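Local coordinates for Kid toxin protein (Escherichia coli, PDB 1M1F), which acts as the toxin of a plasmid-borne toxin-antitoxin system, probably as an endoribonuclease, and kills daughter cells that have lost the plasmid, at residues Q19-T29 / L39-S47. Numbering follows the deposited sequence.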
loop_
_atom_site.group_PDB
_atom_site.type_symbol
_atom_site.label_atom_id
_atom_site.label_comp_id
_atom_site.label_asym_id
_atom_site.label_seq_id
_atom_site.Cartn_x
_atom_site.Cartn_y
_atom_site.Cartn_z
ATOM N N GLN A 19 6.715 -1.382 9.300
ATOM C CA GLN A 19 6.311 -0.450 10.335
ATOM C C GLN A 19 5.436 -1.171 11.355
ATOM O O GLN A 19 4.461 -1.825 10.992
ATOM C CB GLN A 19 5.557 0.726 9.719
ATOM C CG GLN A 19 5.280 1.840 10.712
ATOM C CD GLN A 19 6.547 2.507 11.214
ATOM O OE1 GLN A 19 6.792 2.555 12.419
ATOM N NE2 GLN A 19 7.356 3.008 10.296
ATOM N N GLN A 20 5.789 -1.030 12.631
ATOM C CA GLN A 20 5.097 -1.714 13.723
ATOM C C GLN A 20 4.233 -0.781 14.561
ATOM O O GLN A 20 4.288 0.445 14.420
ATOM C CB GLN A 20 6.111 -2.347 14.694
ATOM C CG GLN A 20 7.272 -3.092 14.056
ATOM C CD GLN A 20 8.158 -3.801 15.078
ATOM O OE1 GLN A 20 8.848 -4.772 14.747
ATOM N NE2 GLN A 20 8.142 -3.317 16.319
ATOM N N GLY A 21 3.440 -1.386 15.437
ATOM C CA GLY A 21 2.734 -0.658 16.479
ATOM C C GLY A 21 1.335 -0.153 16.205
ATOM O O GLY A 21 0.797 -0.255 15.103
ATOM N N THR A 22 0.727 0.373 17.260
ATOM C CA THR A 22 -0.535 1.073 17.164
ATOM C C THR A 22 -0.139 2.535 17.006
ATOM O O THR A 22 0.579 3.091 17.840
ATOM C CB THR A 22 -1.359 0.879 18.429
ATOM O OG1 THR A 22 -1.806 -0.479 18.504
ATOM C CG2 THR A 22 -2.640 1.684 18.370
ATOM N N ARG A 23 -0.596 3.158 15.923
ATOM C CA ARG A 23 -0.189 4.515 15.615
ATOM C C ARG A 23 -1.188 5.159 14.678
ATOM O O ARG A 23 -2.049 4.498 14.100
ATOM C CB ARG A 23 1.196 4.502 14.969
ATOM C CG ARG A 23 1.243 3.786 13.638
ATOM C CD ARG A 23 2.628 3.718 13.021
ATOM N NE ARG A 23 3.609 3.089 13.901
ATOM C CZ ARG A 23 4.549 3.736 14.581
ATOM N NH1 ARG A 23 4.683 5.055 14.501
ATOM N NH2 ARG A 23 5.378 3.052 15.356
ATOM N N PRO A 24 -1.082 6.470 14.530
ATOM C CA PRO A 24 -1.930 7.177 13.577
ATOM C C PRO A 24 -1.551 6.775 12.165
ATOM O O PRO A 24 -0.370 6.541 11.869
ATOM C CB PRO A 24 -1.597 8.656 13.821
ATOM C CG PRO A 24 -0.829 8.694 15.088
ATOM C CD PRO A 24 -0.173 7.379 15.240
ATOM N N VAL A 25 -2.569 6.671 11.328
ATOM C CA VAL A 25 -2.390 6.423 9.906
ATOM C C VAL A 25 -3.273 7.400 9.138
ATOM O O VAL A 25 -4.307 7.849 9.643
ATOM C CB VAL A 25 -2.707 4.960 9.483
ATOM C CG1 VAL A 25 -1.880 3.961 10.278
ATOM C CG2 VAL A 25 -4.177 4.664 9.601
ATOM N N LEU A 26 -2.845 7.755 7.933
ATOM C CA LEU A 26 -3.567 8.693 7.081
ATOM C C LEU A 26 -4.253 7.954 5.946
ATOM O O LEU A 26 -3.606 7.200 5.226
ATOM C CB LEU A 26 -2.586 9.720 6.511
ATOM C CG LEU A 26 -3.144 10.782 5.563
ATOM C CD1 LEU A 26 -4.170 11.648 6.285
ATOM C CD2 LEU A 26 -2.022 11.627 4.996
ATOM N N ILE A 27 -5.554 8.169 5.774
ATOM C CA ILE A 27 -6.303 7.501 4.712
ATOM C C ILE A 27 -6.017 8.146 3.363
ATOM O O ILE A 27 -6.153 9.354 3.187
ATOM C CB ILE A 27 -7.820 7.491 5.034
ATOM C CG1 ILE A 27 -8.066 6.697 6.333
ATOM C CG2 ILE A 27 -8.619 6.903 3.862
ATOM C CD1 ILE A 27 -9.525 6.466 6.723
ATOM N N VAL A 28 -5.601 7.315 2.416
ATOM C CA VAL A 28 -5.254 7.731 1.057
ATOM C C VAL A 28 -6.421 7.652 0.074
ATOM O O VAL A 28 -6.550 8.490 -0.813
ATOM C CB VAL A 28 -4.107 6.821 0.522
ATOM C CG1 VAL A 28 -3.801 7.067 -0.953
ATOM C CG2 VAL A 28 -2.856 7.007 1.369
ATOM N N THR A 29 -7.250 6.624 0.218
ATOM C CA THR A 29 -8.327 6.369 -0.727
ATOM C C THR A 29 -9.581 7.164 -0.396
ATOM O O THR A 29 -9.815 7.504 0.762
ATOM C CB THR A 29 -8.640 4.861 -0.749
ATOM O OG1 THR A 29 -8.455 4.314 0.567
ATOM C CG2 THR A 29 -7.646 4.097 -1.617
ATOM N N LEU A 39 -11.675 -1.722 2.808
ATOM C CA LEU A 39 -10.231 -1.940 2.858
ATOM C C LEU A 39 -9.490 -0.681 2.410
ATOM O O LEU A 39 -8.877 -0.655 1.347
ATOM C CB LEU A 39 -9.828 -3.128 1.968
ATOM C CG LEU A 39 -10.233 -4.507 2.492
ATOM C CD1 LEU A 39 -10.052 -5.578 1.409
ATOM C CD2 LEU A 39 -9.426 -4.847 3.741
ATOM N N PRO A 40 -9.528 0.381 3.207
ATOM C CA PRO A 40 -8.823 1.604 2.826
ATOM C C PRO A 40 -7.323 1.383 2.696
ATOM O O PRO A 40 -6.746 0.530 3.366
ATOM C CB PRO A 40 -9.097 2.543 4.006
ATOM C CG PRO A 40 -9.359 1.612 5.139
ATOM C CD PRO A 40 -10.170 0.511 4.527
ATOM N N VAL A 41 -6.706 2.170 1.825
ATOM C CA VAL A 41 -5.263 2.242 1.755
ATOM C C VAL A 41 -4.834 3.413 2.647
ATOM O O VAL A 41 -5.394 4.509 2.564
ATOM C CB VAL A 41 -4.753 2.452 0.307
ATOM C CG1 VAL A 41 -3.238 2.521 0.303
ATOM C CG2 VAL A 41 -5.254 1.336 -0.592
ATOM N N VAL A 42 -3.848 3.160 3.499
ATOM C CA VAL A 42 -3.351 4.141 4.450
ATOM C C VAL A 42 -1.832 4.221 4.407
ATOM O O VAL A 42 -1.160 3.313 3.915
ATOM C CB VAL A 42 -3.786 3.787 5.917
ATOM C CG1 VAL A 42 -5.267 3.498 5.978
ATOM C CG2 VAL A 42 -2.994 2.607 6.465
ATOM N N VAL A 43 -1.297 5.330 4.913
ATOM C CA VAL A 43 0.145 5.460 5.131
ATOM C C VAL A 43 0.360 5.821 6.607
ATOM O O VAL A 43 -0.409 6.599 7.187
ATOM C CB VAL A 43 0.816 6.477 4.192
ATOM C CG1 VAL A 43 0.972 5.878 2.808
ATOM C CG2 VAL A 43 0.057 7.797 4.132
ATOM N N PRO A 44 1.384 5.253 7.233
ATOM C CA PRO A 44 1.584 5.464 8.668
ATOM C C PRO A 44 2.284 6.760 9.035
ATOM O O PRO A 44 3.061 7.307 8.257
ATOM C CB PRO A 44 2.471 4.290 9.054
ATOM C CG PRO A 44 3.280 4.026 7.827
ATOM C CD PRO A 44 2.409 4.371 6.657
ATOM N N VAL A 45 2.002 7.230 10.246
ATOM C CA VAL A 45 2.652 8.399 10.825
ATOM C C VAL A 45 3.638 7.926 11.884
ATOM O O VAL A 45 3.295 7.078 12.718
ATOM C CB VAL A 45 1.625 9.323 11.492
ATOM C CG1 VAL A 45 2.302 10.496 12.195
ATOM C CG2 VAL A 45 0.628 9.803 10.471
ATOM N N THR A 46 4.857 8.453 11.836
ATOM C CA THR A 46 5.898 8.132 12.812
ATOM C C THR A 46 6.476 9.417 13.368
ATOM O O THR A 46 6.222 10.497 12.854
ATOM C CB THR A 46 7.071 7.355 12.168
ATOM O OG1 THR A 46 7.718 8.167 11.173
ATOM C CG2 THR A 46 6.599 6.137 11.426
ATOM N N SER A 47 7.290 9.305 14.408
ATOM C CA SER A 47 8.031 10.470 14.851
ATOM C C SER A 47 9.251 10.537 13.929
ATOM O O SER A 47 9.505 11.546 13.270
ATOM C CB SER A 47 8.474 10.334 16.301
ATOM O OG SER A 47 9.695 9.624 16.377
HETATM O O HOH W 1 7.279 6.341 16.242
#
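Leu26 and Val43 form the hydrogen-bonded pair at the middle of this antiparallel ladder: Leu26 N reaches Val43 O at 2.8 Å, and Val43 N returns a bond to Leu26 O. Val45 N to Pro24 O and Val28 N to Val41 O carry the ladder on in the two directions. Beyond strand 22-27 a side chain takes over: Thr29 OG1 accepts from Val41 N at 3.0 Å, and the same hydroxyl is also hydrogen-bonded to Asn34 in helix 31-37.

At the other end the Arg23 side chain donates instead. Bent at chi3 (57°), the Arg23 chain brings NH1 to Val45 O (3.0 Å), while NE and NH2 both grip Gln20 O side-on. Both carbonyl oxygens lie near the guanidinium plane, which fixes the rotation of the group and ties the segment just before strand 22-27 to the neighbouring strand. Gln19 OE1 sits over one guanidinium face, offset toward the rim, and the Gln19 amide packs against the Thr46 methyl, NE2 to CG2 3.4 Å. The Arg23 CD and Gln19 CG methylenes meet the Pro44 ring.

Apolar contacts line both faces of the sheet. On one, Val25 CG2 lies against Val42 CB (3.8 Å), with Ile27 beside Val42. On the other, Val43 CG2 touches Leu26 CB (4.0 Å) and Val28 CG2; there Leu26 and Val28 also pack on helix 95-106. Val28 and Val41 additionally meet the second subunit of the homodimer.

With axes at 140°, these strongly twisted central strands, joined through helix 31-37 and flanked by strands 5-10 and 71-79, belong to the SH3-like β-sheet core of the PemK/MazF toxin fold.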